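Local coordinates for protein alpha-glucosidase (PDB 5XFM) that hydrolyses beta-L-arabinopyranosides and alpha-galactosides as a bifunctional glycoside hydrolase of family 97, at residues 124-129 with 256-261; 137-142 with 234-239; 217-222 with 248-253. The protein carries 1 engineered substitution. All coordinates share one frame; numbering follows the deposited sequence.

Contact 1 of 3, residues 124-129 with 256-261; sequences FRYTLP and GATPWR
F124 and R261 form an antiparallel hydrogen-bonded pair at one end of this strand pairing, and L128 and G256 form another at the other end. Each is closed by two backbone bonds of 2.9 Å, F124 N with R261 O and R261 N with F124 O, then L128 N with G256 O and G256 N with L128 O. Between them the register slips by one residue, where T258 and P259 interrupt regular pairing. T258 bridges the irregularity. Its N donates to Y126 O, while its OG1, set between its own backbone N and carbonyl carbon (chi1 73°), accepts from Y126 N over 3.1 Å in a nearly straight bond (177°). The same hydroxyl donates to P259 O, 3.0 Å away.

R125 lays its extended chain over a face of W260: CG stands 3.7 Å from the centroid of the six-membered ring, and the guanidinium is tilted only 21° from the indole plane, with NE 3.2 Å from CZ2. A water joins R125 NH1 to T258 O, at 2.6 Å from each. At the buried end, R261 CB covers one face of the F124 ring, while the R261 guanidinium turns off to a salt bridge with E211 and to E142, modelled doubtfully close.

Two neighbouring strands of a large antiparallel sheet in the N-terminal region of the enzyme are thus kept together despite a proline. The threonine hydroxyl, both donor and acceptor, probably stands in for a main-chain acceptor where the register shifts, and the flat indole shields the aliphatic part of a charged chain.

Contact 2 of 3, residues 137-142 with 234-239; sequences VTVKEE and VAFPMA
F236 pushes the rim of its ring against a classic beta bulge in strand 136-147, where K140 and E141 both face N58 of the adjoining strand. The bulge lies in the second large antiparallel sheet of the N-terminal region, and the phenylalanine comes from the loop that follows strand 231-235. The two segments meet through this one ring and, beside it, through V234.

The ring approaches along its edge. On one side of CZ, F236 CE2 lies 3.5 Å from V139 O, near the rim; on the other, F236 CE1 lies 3.6 Å from E142 OE2, which does lie in the ring plane, with the carboxylate turned 73° against the ring. Between these oxygens CZ points at the strand and touches V139 CG1 at 4.0 Å. That methyl stands anti to the backbone N of V139 (chi1 177°), which directs it to the ring. The bulge itself adds E141 CA, 3.7 Å from F236 CE2 and at an oblique position. Next along, V234 CG1 packs against E142 OE1 at 4.0 Å, although the backbone of V234 bonds to T144 rather than to this segment.

The carboxylate of E142 has partners beyond the ring. OE2 meets the hydroxyl of Y218 and OE1 that of T144, and these two bonds probably fix the rotation of this buried acid; R261 also approaches OE2, but closer in the model than a real bond would be, and its exact geometry is doubtful. Oxygens placed at the rim of F236 face its C-H bonds, where the ring is weakly positive, and avoid the electron-rich faces. The contact therefore combines the apolar packing of V139 on F236 with a mild electrostatic fit.

Contact 3 of 3, residues 217-222 with 248-253; sequences RYCGSR and VAPAFA
The ring of Y218 carries P250 on one face and meets F252 at its edge. P250 CG stands over the centre of the ring, 3.8 Å from its centroid and only 13° off the normal, a well-formed CH-pi contact. The opposite face is covered by P259, so the tyrosine is sandwiched between two prolines. At the rim, Y218 CE1 comes within 3.5 Å of F252 CE1; the two rings are inclined at 38° with centroids 5.8 Å apart.

Around this aromatic pair the loop backbone takes part as well. R217 O lies 3.6 Å from F252 CD1, at an oblique position to the phenylalanine ring. F252 holds CG between its backbone N and its carbonyl carbon (chi1 47°), which brings the ring over toward the loop. C219 closes the other end of the contact: its SG touches P250 CG and P250 CD, each at 3.9 Å, while its backbone N packs on P250 CB at 3.8 Å. P250 thus rests on the tyrosine face and on the neighbouring thiol, both from the loop. The contact is apolar in character, and the tyrosine hydroxyl finds its polar partner in E142, while the guanidinium of R217 is engaged by D215.

Residues 217-221 lie in the loop after strand 206-212, and R222 opens strand 222-223; the first residues, 217-219, run roughly antiparallel to 248-252. P250, just before strand 251-253, and F252 within it bond through their backbones to V139 and V137 of strand 136-147. A251 N also bonds to Q410 of helix 410-425, and G220 is tied to D408 just before it, so the region abuts the probably catalytic TIM-barrel region.

The three contacts lie together in the N-terminal region, with contact 2 and contact 3 only about 7 Å apart between centres and contact 1 about 14 Å and 11 Å from them. E142 stands where they converge, its OE2 2.7 Å from Y218 OH in a probable hydrogen bond. A257 N of contact 1 packs on F252 CE2 of contact 3 at 3.7 Å, and the backbone joins 234-239 to 217-222 through A235 N and R222 O at 2.9 Å. Contacts 2 and 3 are nested in the chain loop closed by contact 1; their segments alternate along the chain, and both reach the sheet where strands 136-147 and 251-253 are neighbours. None contains a ligand of the calcium ion, which E174, E452 and E458 bind.

Contact 1 of 3, residues 124-129 with 256-261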
ATOM      1  N   PHE A 124     -13.968  -4.438 -11.204  1.00 21.28           N
ATOM      2  CA  PHE A 124     -14.388  -5.073 -12.444  1.00 21.21           C
ATOM      3  C   PHE A 124     -13.235  -5.671 -13.212  1.00 20.09           C
ATOM      4  O   PHE A 124     -12.105  -5.210 -13.109  1.00 20.58           O
ATOM      5  CB  PHE A 124     -15.181  -4.094 -13.330  1.00 21.69           C
ATOM      6  CG  PHE A 124     -14.350  -3.043 -14.008  1.00 22.02           C
ATOM      7  CD1 PHE A 124     -14.096  -1.835 -13.381  1.00 19.68           C
ATOM      8  CD2 PHE A 124     -13.871  -3.238 -15.295  1.00 21.34           C
ATOM      9  CE1 PHE A 124     -13.355  -0.863 -14.007  1.00 15.43           C
ATOM     10  CE2 PHE A 124     -13.122  -2.265 -15.924  1.00 17.85           C
ATOM     11  CZ  PHE A 124     -12.864  -1.076 -15.275  1.00 16.62           C
ATOM     12  N   ARG A 125     -13.517  -6.738 -13.949  1.00 20.35           N
ATOM     13  CA  ARG A 125     -12.459  -7.389 -14.711  1.00 21.15           C
ATOM     14  C   ARG A 125     -12.992  -7.993 -15.994  1.00 24.07           C
ATOM     15  O   ARG A 125     -14.203  -8.122 -16.179  1.00 24.72           O
ATOM     16  CB  ARG A 125     -11.764  -8.468 -13.875  1.00 22.25           C
ATOM     17  CG  ARG A 125     -12.620  -9.687 -13.578  1.00 27.43           C
ATOM     18  CD  ARG A 125     -11.764 -10.859 -13.112  1.00 21.51           C
ATOM     19  NE  ARG A 125     -12.594 -11.960 -12.637  1.00 25.50           N
ATOM     20  CZ  ARG A 125     -12.139 -13.019 -11.974  1.00 27.34           C
ATOM     21  NH1 ARG A 125     -10.846 -13.134 -11.687  1.00 20.69           N
ATOM     22  NH2 ARG A 125     -12.985 -13.962 -11.588  1.00 19.65           N
ATOM     23  N   TYR A 126     -12.080  -8.324 -16.900  1.00 21.76           N
ATOM     24  CA  TYR A 126     -12.452  -8.987 -18.138  1.00 26.26           C
ATOM     25  C   TYR A 126     -12.203 -10.488 -18.037  1.00 26.97           C
ATOM     26  O   TYR A 126     -11.271 -10.922 -17.361  1.00 26.43           O
ATOM     27  CB  TYR A 126     -11.664  -8.417 -19.315  1.00 23.76           C
ATOM     28  CG  TYR A 126     -11.724  -6.917 -19.454  1.00 28.86           C
ATOM     29  CD1 TYR A 126     -10.742  -6.115 -18.892  1.00 23.43           C
ATOM     30  CD2 TYR A 126     -12.753  -6.299 -20.161  1.00 23.89           C
ATOM     31  CE1 TYR A 126     -10.774  -4.746 -19.021  1.00 24.89           C
ATOM     32  CE2 TYR A 126     -12.798  -4.925 -20.293  1.00 23.28           C
ATOM     33  CZ  TYR A 126     -11.803  -4.151 -19.720  1.00 25.66           C
ATOM     34  OH  TYR A 126     -11.825  -2.781 -19.844  1.00 19.89           O
ATOM     35  N   THR A 127     -13.018 -11.277 -18.726  1.00 27.16           N
ATOM     36  CA  THR A 127     -12.739 -12.700 -18.884  1.00 24.12           C
ATOM     37  C   THR A 127     -12.618 -13.033 -20.368  1.00 26.65           C
ATOM     38  O   THR A 127     -13.281 -12.417 -21.207  1.00 28.85           O
ATOM     39  CB  THR A 127     -13.819 -13.590 -18.224  1.00 24.64           C
ATOM     40  OG1 THR A 127     -15.116 -13.272 -18.748  1.00 25.45           O
ATOM     41  CG2 THR A 127     -13.827 -13.394 -16.713  1.00 25.04           C
ATOM     42  N   LEU A 128     -11.746 -13.985 -20.682  1.00 18.77           N
ATOM     43  CA  LEU A 128     -11.575 -14.475 -22.045  1.00 23.25           C
ATOM     44  C   LEU A 128     -11.707 -15.993 -22.064  1.00 29.06           C
ATOM     45  O   LEU A 128     -10.951 -16.693 -21.394  1.00 29.42           O
ATOM     46  CB  LEU A 128     -10.214 -14.068 -22.612  1.00 29.43           C
ATOM     47  CG  LEU A 128      -9.917 -12.595 -22.881  1.00 32.49           C
ATOM     48  CD1 LEU A 128      -8.429 -12.387 -22.903  1.00 24.14           C
ATOM     49  CD2 LEU A 128     -10.520 -12.186 -24.219  1.00 32.43           C
ATOM     50  N   PRO A 129     -12.674 -16.506 -22.831  1.00 27.56           N
ATOM     51  CA  PRO A 129     -12.895 -17.953 -22.910  1.00 31.52           C
ATOM     52  C   PRO A 129     -11.957 -18.623 -23.911  1.00 34.17           C
ATOM     53  O   PRO A 129     -11.311 -17.933 -24.703  1.00 29.76           O
ATOM     54  CB  PRO A 129     -14.349 -18.050 -23.381  1.00 24.00           C
ATOM     55  CG  PRO A 129     -14.506 -16.843 -24.257  1.00 32.07           C
ATOM     56  CD  PRO A 129     -13.661 -15.752 -23.627  1.00 26.54           C
ATOM     57  N   GLY A 256      -9.057 -17.368 -19.284  1.00 27.73           N
ATOM     58  CA  GLY A 256      -8.354 -16.538 -18.316  1.00 26.76           C
ATOM     59  C   GLY A 256      -9.036 -15.207 -18.029  1.00 29.09           C
ATOM     60  O   GLY A 256     -10.170 -14.970 -18.461  1.00 25.26           O
ATOM     61  N   ALA A 257      -8.345 -14.335 -17.295  1.00 25.67           N
ATOM     62  CA  ALA A 257      -8.916 -13.051 -16.904  1.00 24.22           C
ATOM     63  C   ALA A 257      -7.853 -11.972 -16.667  1.00 31.89           C
ATOM     64  O   ALA A 257      -6.669 -12.274 -16.499  1.00 25.31           O
ATOM     65  CB  ALA A 257      -9.776 -13.222 -15.644  1.00 20.19           C
ATOM     66  N   THR A 258      -8.289 -10.713 -16.668  1.00 23.05           N
ATOM     67  CA  THR A 258      -7.449  -9.600 -16.260  1.00 14.62           C
ATOM     68  C   THR A 258      -7.573  -9.456 -14.749  1.00 19.27           C
ATOM     69  O   THR A 258      -8.477 -10.030 -14.147  1.00 17.11           O
ATOM     70  CB  THR A 258      -7.860  -8.273 -16.934  1.00 19.32           C
ATOM     71  OG1 THR A 258      -9.074  -7.790 -16.356  1.00 24.17           O
ATOM     72  CG2 THR A 258      -8.038  -8.451 -18.423  1.00 16.69           C
ATOM     73  N   PRO A 259      -6.647  -8.722 -14.118  1.00 17.52           N
ATOM     74  CA  PRO A 259      -6.832  -8.342 -12.713  1.00 16.90           C
ATOM     75  C   PRO A 259      -8.054  -7.447 -12.515  1.00 17.12           C
ATOM     76  O   PRO A 259      -8.707  -7.056 -13.487  1.00 12.89           O
ATOM     77  CB  PRO A 259      -5.550  -7.578 -12.378  1.00 19.48           C
ATOM     78  CG  PRO A 259      -4.550  -8.037 -13.381  1.00 20.14           C
ATOM     79  CD  PRO A 259      -5.319  -8.341 -14.625  1.00 23.11           C
ATOM     80  N   TRP A 260      -8.371  -7.141 -11.263  1.00 15.96           N
ATOM     81  CA  TRP A 260      -9.512  -6.294 -10.961  1.00 12.56           C
ATOM     82  C   TRP A 260      -9.121  -4.814 -11.006  1.00 18.26           C
ATOM     83  O   TRP A 260      -8.124  -4.412 -10.411  1.00 19.12           O
ATOM     84  CB  TRP A 260     -10.087  -6.646  -9.589  1.00 15.43           C
ATOM     85  CG  TRP A 260     -10.604  -8.057  -9.500  1.00 22.19           C
ATOM     86  CD1 TRP A 260      -9.892  -9.168  -9.135  1.00 17.02           C
ATOM     87  CD2 TRP A 260     -11.934  -8.510  -9.788  1.00 19.82           C
ATOM     88  NE1 TRP A 260     -10.697 -10.282  -9.178  1.00 16.77           N
ATOM     89  CE2 TRP A 260     -11.956  -9.906  -9.571  1.00 23.96           C
ATOM     90  CE3 TRP A 260     -13.110  -7.875 -10.200  1.00 22.02           C
ATOM     91  CZ2 TRP A 260     -13.105 -10.674  -9.755  1.00 16.53           C
ATOM     92  CZ3 TRP A 260     -14.253  -8.643 -10.383  1.00 21.59           C
ATOM     93  CH2 TRP A 260     -14.239 -10.027 -10.162  1.00 18.50           C
ATOM     94  N   ARG A 261      -9.897  -4.020 -11.734  1.00 14.38           N
ATOM     95  CA  ARG A 261      -9.806  -2.564 -11.698  1.00 18.49           C
ATOM     96  C   ARG A 261     -10.733  -2.088 -10.584  1.00 18.94           C
ATOM     97  O   ARG A 261     -11.895  -2.501 -10.540  1.00 20.38           O
ATOM     98  CB  ARG A 261     -10.258  -1.977 -13.025  1.00 22.47           C
ATOM     99  CG  ARG A 261      -9.681  -2.665 -14.248  1.00 21.42           C
ATOM    100  CD  ARG A 261      -8.212  -2.479 -14.336  1.00 24.22           C
ATOM    101  NE  ARG A 261      -7.570  -3.300 -15.362  1.00 22.42           N
ATOM    102  CZ  ARG A 261      -6.407  -3.918 -15.170  1.00 23.65           C
ATOM    103  NH1 ARG A 261      -5.796  -3.841 -13.992  1.00 15.25           N
ATOM    104  NH2 ARG A 261      -5.871  -4.642 -16.137  1.00 28.01           N
TER
HETATM  105  O   HOH W   1      -8.688 -11.999 -12.478  1.00 29.89           O

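Contact 2 of 3, residues 137-142 with 234-239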
ATOM      1  N   VAL A 137      -3.344 -16.370 -24.772  1.00 24.85           N
ATOM      2  CA  VAL A 137      -3.557 -15.035 -25.285  1.00 24.56           C
ATOM      3  C   VAL A 137      -2.466 -14.082 -24.814  1.00 22.08           C
ATOM      4  O   VAL A 137      -1.902 -14.238 -23.728  1.00 21.33           O
ATOM      5  CB  VAL A 137      -4.948 -14.499 -24.852  1.00 18.34           C
ATOM      6  CG1 VAL A 137      -5.033 -14.369 -23.343  1.00 21.32           C
ATOM      7  CG2 VAL A 137      -5.238 -13.176 -25.489  1.00 24.39           C
ATOM      8  N   THR A 138      -2.155 -13.115 -25.668  1.00 21.72           N
ATOM      9  CA  THR A 138      -1.345 -11.970 -25.294  1.00 24.62           C
ATOM     10  C   THR A 138      -2.200 -10.719 -25.428  1.00 27.45           C
ATOM     11  O   THR A 138      -2.659 -10.395 -26.520  1.00 30.96           O
ATOM     12  CB  THR A 138      -0.102 -11.835 -26.189  1.00 24.64           C
ATOM     13  OG1 THR A 138       0.692 -13.026 -26.101  1.00 29.60           O
ATOM     14  CG2 THR A 138       0.736 -10.638 -25.768  1.00 28.91           C
ATOM     15  N   VAL A 139      -2.420 -10.015 -24.324  1.00 25.84           N
ATOM     16  CA  VAL A 139      -3.173  -8.765 -24.379  1.00 27.27           C
ATOM     17  C   VAL A 139      -2.239  -7.626 -24.759  1.00 27.21           C
ATOM     18  O   VAL A 139      -1.397  -7.209 -23.961  1.00 25.56           O
ATOM     19  CB  VAL A 139      -3.870  -8.438 -23.042  1.00 28.41           C
ATOM     20  CG1 VAL A 139      -4.576  -7.091 -23.126  1.00 25.22           C
ATOM     21  CG2 VAL A 139      -4.853  -9.537 -22.672  1.00 26.40           C
ATOM     22  N   LYS A 140      -2.382  -7.139 -25.988  1.00 28.67           N
ATOM     23  CA  LYS A 140      -1.507  -6.099 -26.509  1.00 24.44           C
ATOM     24  C   LYS A 140      -1.730  -4.783 -25.775  1.00 28.53           C
ATOM     25  O   LYS A 140      -0.781  -4.031 -25.541  1.00 28.98           O
ATOM     26  CB  LYS A 140      -1.736  -5.884 -28.011  1.00 30.25           C
ATOM     27  CG  LYS A 140      -1.458  -7.090 -28.897  1.00 34.14           C
ATOM     28  CD  LYS A 140      -1.655  -6.742 -30.370  1.00 34.24           C
ATOM     29  CE  LYS A 140      -1.615  -7.988 -31.250  1.00 34.89           C
ATOM     30  NZ  LYS A 140      -0.279  -8.650 -31.258  1.00 48.86           N
ATOM     31  N   GLU A 141      -2.980  -4.507 -25.407  1.00 26.06           N
ATOM     32  CA  GLU A 141      -3.280  -3.218 -24.783  1.00 27.44           C
ATOM     33  C   GLU A 141      -4.656  -3.176 -24.121  1.00 25.31           C
ATOM     34  O   GLU A 141      -5.572  -3.834 -24.573  1.00 29.21           O
ATOM     35  CB  GLU A 141      -3.175  -2.137 -25.865  1.00 31.60           C
ATOM     36  CG  GLU A 141      -3.643  -0.753 -25.514  1.00 34.51           C
ATOM     37  CD  GLU A 141      -3.456   0.190 -26.684  1.00 50.46           C
ATOM     38  OE1 GLU A 141      -3.561  -0.284 -27.837  1.00 52.32           O
ATOM     39  OE2 GLU A 141      -3.194   1.391 -26.460  1.00 48.16           O
ATOM     40  N   GLU A 142      -4.804  -2.421 -23.040  1.00 22.53           N
ATOM     41  CA  GLU A 142      -6.128  -2.184 -22.474  1.00 18.80           C
ATOM     42  C   GLU A 142      -6.619  -0.793 -22.859  1.00 24.57           C
ATOM     43  O   GLU A 142      -5.859   0.173 -22.824  1.00 17.93           O
ATOM     44  CB  GLU A 142      -6.131  -2.351 -20.947  1.00 17.29           C
ATOM     45  CG  GLU A 142      -6.450  -3.768 -20.488  1.00 20.25           C
ATOM     46  CD  GLU A 142      -6.485  -3.928 -18.975  1.00 22.57           C
ATOM     47  OE1 GLU A 142      -7.338  -3.304 -18.306  1.00 19.99           O
ATOM     48  OE2 GLU A 142      -5.652  -4.697 -18.451  1.00 20.89           O
ATOM     49  N   VAL A 234      -5.703   2.949 -18.518  1.00 19.76           N
ATOM     50  CA  VAL A 234      -4.851   1.915 -17.960  1.00 16.05           C
ATOM     51  C   VAL A 234      -3.668   1.676 -18.893  1.00 18.86           C
ATOM     52  O   VAL A 234      -3.848   1.336 -20.063  1.00 21.60           O
ATOM     53  CB  VAL A 234      -5.619   0.603 -17.754  1.00 21.76           C
ATOM     54  CG1 VAL A 234      -4.651  -0.523 -17.348  1.00 16.30           C
ATOM     55  CG2 VAL A 234      -6.711   0.794 -16.708  1.00 18.10           C
ATOM     56  N   ALA A 235      -2.461   1.887 -18.381  1.00 15.20           N
ATOM     57  CA  ALA A 235      -1.259   1.714 -19.179  1.00 15.01           C
ATOM     58  C   ALA A 235      -0.439   0.535 -18.674  1.00 19.41           C
ATOM     59  O   ALA A 235      -0.353   0.306 -17.465  1.00 18.24           O
ATOM     60  CB  ALA A 235      -0.419   2.992 -19.163  1.00 19.21           C
ATOM     61  N   PHE A 236       0.178  -0.196 -19.601  1.00 16.31           N
ATOM     62  CA  PHE A 236       1.038  -1.321 -19.256  1.00 16.83           C
ATOM     63  C   PHE A 236       2.458  -0.801 -18.998  1.00 26.39           C
ATOM     64  O   PHE A 236       2.757   0.349 -19.331  1.00 19.38           O
ATOM     65  CB  PHE A 236       1.020  -2.364 -20.379  1.00 16.01           C
ATOM     66  CG  PHE A 236      -0.266  -3.132 -20.475  1.00 18.08           C
ATOM     67  CD1 PHE A 236      -1.198  -3.089 -19.448  1.00 15.12           C
ATOM     68  CD2 PHE A 236      -0.558  -3.879 -21.610  1.00 17.83           C
ATOM     69  CE1 PHE A 236      -2.388  -3.784 -19.543  1.00 17.90           C
ATOM     70  CE2 PHE A 236      -1.747  -4.577 -21.710  1.00 19.49           C
ATOM     71  CZ  PHE A 236      -2.663  -4.529 -20.674  1.00 18.05           C
ATOM     72  N   PRO A 237       3.337  -1.633 -18.399  1.00 20.58           N
ATOM     73  CA  PRO A 237       4.691  -1.148 -18.093  1.00 16.58           C
ATOM     74  C   PRO A 237       5.478  -0.688 -19.319  1.00 22.75           C
ATOM     75  O   PRO A 237       5.187  -1.098 -20.444  1.00 18.51           O
ATOM     76  CB  PRO A 237       5.368  -2.363 -17.436  1.00 17.59           C
ATOM     77  CG  PRO A 237       4.472  -3.535 -17.712  1.00 22.32           C
ATOM     78  CD  PRO A 237       3.097  -2.978 -17.847  1.00 17.75           C
ATOM     79  N   MET A 238       6.461   0.180 -19.091  1.00 18.18           N
ATOM     80  CA  MET A 238       7.316   0.675 -20.158  1.00 15.95           C
ATOM     81  C   MET A 238       8.345  -0.374 -20.580  1.00 16.48           C
ATOM     82  O   MET A 238       8.831  -1.137 -19.754  1.00 16.39           O
ATOM     83  CB  MET A 238       8.010   1.962 -19.713  1.00 23.87           C
ATOM     84  CG  MET A 238       7.028   3.036 -19.272  1.00 24.32           C
ATOM     85  SD  MET A 238       7.808   4.351 -18.330  1.00 26.63           S
ATOM     86  CE  MET A 238       8.342   3.456 -16.875  1.00 22.06           C
ATOM     87  N   ALA A 239       8.666  -0.398 -21.869  1.00 10.81           N
ATOM     88  CA  ALA A 239       9.592  -1.368 -22.421  1.00 12.78           C
ATOM     89  C   ALA A 239      10.983  -1.258 -21.798  1.00 19.39           C
ATOM     90  O   ALA A 239      11.694  -2.252 -21.663  1.00 16.45           O
ATOM     91  CB  ALA A 239       9.677  -1.198 -23.937  1.00 11.22           C
TER

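Contact 3 of 3, residues 217-222 with 248-253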
ATOM      1  N   ARG A 217       0.216 -13.980 -13.500  1.00 28.85           N
ATOM      2  CA  ARG A 217      -0.554 -14.108 -14.737  1.00 26.31           C
ATOM      3  C   ARG A 217      -0.781 -12.782 -15.472  1.00 23.45           C
ATOM      4  O   ARG A 217      -1.452 -12.749 -16.496  1.00 21.29           O
ATOM      5  CB  ARG A 217      -1.898 -14.785 -14.447  1.00 23.88           C
ATOM      6  CG  ARG A 217      -1.780 -16.302 -14.297  1.00 33.48           C
ATOM      7  CD  ARG A 217      -2.988 -16.926 -13.620  1.00 36.71           C
ATOM      8  NE  ARG A 217      -3.126 -16.492 -12.232  1.00 43.67           N
ATOM      9  CZ  ARG A 217      -4.248 -16.590 -11.523  1.00 50.81           C
ATOM     10  NH1 ARG A 217      -5.343 -17.106 -12.073  1.00 46.37           N
ATOM     11  NH2 ARG A 217      -4.278 -16.169 -10.265  1.00 43.48           N
ATOM     12  N   TYR A 218      -0.205 -11.693 -14.976  1.00 19.77           N
ATOM     13  CA  TYR A 218      -0.379 -10.408 -15.643  1.00 18.68           C
ATOM     14  C   TYR A 218       0.777  -9.473 -15.317  1.00 22.56           C
ATOM     15  O   TYR A 218       1.707  -9.839 -14.600  1.00 26.82           O
ATOM     16  CB  TYR A 218      -1.702  -9.767 -15.224  1.00 19.90           C
ATOM     17  CG  TYR A 218      -2.475  -9.043 -16.316  1.00 19.32           C
ATOM     18  CD1 TYR A 218      -3.234  -9.752 -17.243  1.00 17.48           C
ATOM     19  CD2 TYR A 218      -2.499  -7.654 -16.378  1.00 17.36           C
ATOM     20  CE1 TYR A 218      -3.972  -9.108 -18.220  1.00 16.44           C
ATOM     21  CE2 TYR A 218      -3.239  -6.992 -17.358  1.00 23.55           C
ATOM     22  CZ  TYR A 218      -3.975  -7.727 -18.277  1.00 26.40           C
ATOM     23  OH  TYR A 218      -4.711  -7.085 -19.251  1.00 14.96           O
ATOM     24  N   CYS A 219       0.703  -8.260 -15.846  1.00 18.04           N
ATOM     25  CA  CYS A 219       1.652  -7.214 -15.506  1.00 20.72           C
ATOM     26  C   CYS A 219       1.001  -6.282 -14.492  1.00 19.78           C
ATOM     27  O   CYS A 219      -0.220  -6.282 -14.343  1.00 17.39           O
ATOM     28  CB  CYS A 219       2.066  -6.440 -16.758  1.00 19.18           C
ATOM     29  SG  CYS A 219       0.667  -5.645 -17.595  1.00 18.57           S
ATOM     30  N   GLY A 220       1.812  -5.497 -13.792  1.00 22.58           N
ATOM     31  CA  GLY A 220       1.286  -4.425 -12.966  1.00 19.49           C
ATOM     32  C   GLY A 220       0.929  -3.273 -13.886  1.00 17.54           C
ATOM     33  O   GLY A 220       1.634  -3.023 -14.859  1.00 15.92           O
ATOM     34  N   SER A 221      -0.169  -2.581 -13.608  1.00 15.74           N
ATOM     35  CA  SER A 221      -0.566  -1.469 -14.464  1.00 20.22           C
ATOM     36  C   SER A 221      -0.544  -0.144 -13.713  1.00 17.33           C
ATOM     37  O   SER A 221      -0.349  -0.107 -12.496  1.00 15.43           O
ATOM     38  CB  SER A 221      -1.952  -1.716 -15.062  1.00 18.63           C
ATOM     39  OG  SER A 221      -1.894  -2.697 -16.082  1.00 16.42           O
ATOM     40  N   ARG A 222      -0.751   0.939 -14.453  1.00 13.59           N
ATOM     41  CA  ARG A 222      -0.735   2.282 -13.883  1.00 16.66           C
ATOM     42  C   ARG A 222      -1.683   3.173 -14.684  1.00 19.31           C
ATOM     43  O   ARG A 222      -2.334   2.700 -15.620  1.00 20.33           O
ATOM     44  CB  ARG A 222       0.671   2.863 -13.908  1.00 17.39           C
ATOM     45  CG  ARG A 222       1.091   3.282 -15.294  1.00 17.11           C
ATOM     46  CD  ARG A 222       2.507   3.763 -15.347  1.00 22.30           C
ATOM     47  NE  ARG A 222       2.834   4.182 -16.701  1.00 19.45           N
ATOM     48  CZ  ARG A 222       3.271   3.360 -17.641  1.00 20.13           C
ATOM     49  NH1 ARG A 222       3.424   2.076 -17.368  1.00 25.54           N
ATOM     50  NH2 ARG A 222       3.537   3.822 -18.855  1.00 23.55           N
ATOM     51  N   VAL A 248       6.513  -6.324 -22.747  1.00 20.76           N
ATOM     52  CA  VAL A 248       5.518  -5.506 -22.051  1.00 19.48           C
ATOM     53  C   VAL A 248       4.132  -6.160 -21.956  1.00 15.54           C
ATOM     54  O   VAL A 248       3.516  -6.188 -20.889  1.00 17.30           O
ATOM     55  CB  VAL A 248       5.366  -4.138 -22.746  1.00 20.66           C
ATOM     56  CG1 VAL A 248       4.106  -3.415 -22.273  1.00 20.15           C
ATOM     57  CG2 VAL A 248       6.606  -3.301 -22.530  1.00 14.98           C
ATOM     58  N   ALA A 249       3.647  -6.706 -23.061  1.00 18.49           N
ATOM     59  CA  ALA A 249       2.279  -7.238 -23.092  1.00 20.10           C
ATOM     60  C   ALA A 249       2.154  -8.538 -22.303  1.00 22.64           C
ATOM     61  O   ALA A 249       2.952  -9.456 -22.479  1.00 15.94           O
ATOM     62  CB  ALA A 249       1.826  -7.453 -24.520  1.00 18.25           C
ATOM     63  N   PRO A 250       1.177  -8.591 -21.384  1.00 23.84           N
ATOM     64  CA  PRO A 250       0.910  -9.760 -20.545  1.00 24.91           C
ATOM     65  C   PRO A 250       0.275 -10.913 -21.324  1.00 24.01           C
ATOM     66  O   PRO A 250      -0.521 -10.703 -22.237  1.00 24.62           O
ATOM     67  CB  PRO A 250      -0.058  -9.217 -19.493  1.00 20.48           C
ATOM     68  CG  PRO A 250      -0.771  -8.129 -20.195  1.00 21.98           C
ATOM     69  CD  PRO A 250       0.264  -7.479 -21.067  1.00 22.58           C
ATOM     70  N   ALA A 251       0.621 -12.130 -20.934  1.00 17.81           N
ATOM     71  CA  ALA A 251       0.177 -13.316 -21.634  1.00 17.22           C
ATOM     72  C   ALA A 251      -0.334 -14.325 -20.624  1.00 21.56           C
ATOM     73  O   ALA A 251       0.224 -14.440 -19.535  1.00 21.65           O
ATOM     74  CB  ALA A 251       1.306 -13.901 -22.455  1.00 19.65           C
ATOM     75  N   PHE A 252      -1.412 -15.030 -20.961  1.00 17.94           N
ATOM     76  CA  PHE A 252      -1.919 -16.063 -20.059  1.00 19.94           C
ATOM     77  C   PHE A 252      -2.734 -17.137 -20.769  1.00 22.57           C
ATOM     78  O   PHE A 252      -3.002 -17.047 -21.968  1.00 22.70           O
ATOM     79  CB  PHE A 252      -2.742 -15.435 -18.925  1.00 18.18           C
ATOM     80  CG  PHE A 252      -3.743 -14.419 -19.383  1.00 18.43           C
ATOM     81  CD1 PHE A 252      -3.385 -13.082 -19.517  1.00 19.00           C
ATOM     82  CD2 PHE A 252      -5.045 -14.793 -19.668  1.00 20.97           C
ATOM     83  CE1 PHE A 252      -4.305 -12.142 -19.929  1.00 18.58           C
ATOM     84  CE2 PHE A 252      -5.975 -13.858 -20.083  1.00 19.56           C
ATOM     85  CZ  PHE A 252      -5.605 -12.530 -20.212  1.00 20.99           C
ATOM     86  N   ALA A 253      -3.082 -18.180 -20.020  1.00 19.89           N
ATOM     87  CA  ALA A 253      -3.842 -19.304 -20.555  1.00 25.90           C
ATOM     88  C   ALA A 253      -5.328 -18.983 -20.729  1.00 25.28           C
ATOM     89  O   ALA A 253      -5.897 -18.204 -19.965  1.00 27.33           O
ATOM     90  CB  ALA A 253      -3.676 -20.512 -19.652  1.00 19.37           C
TER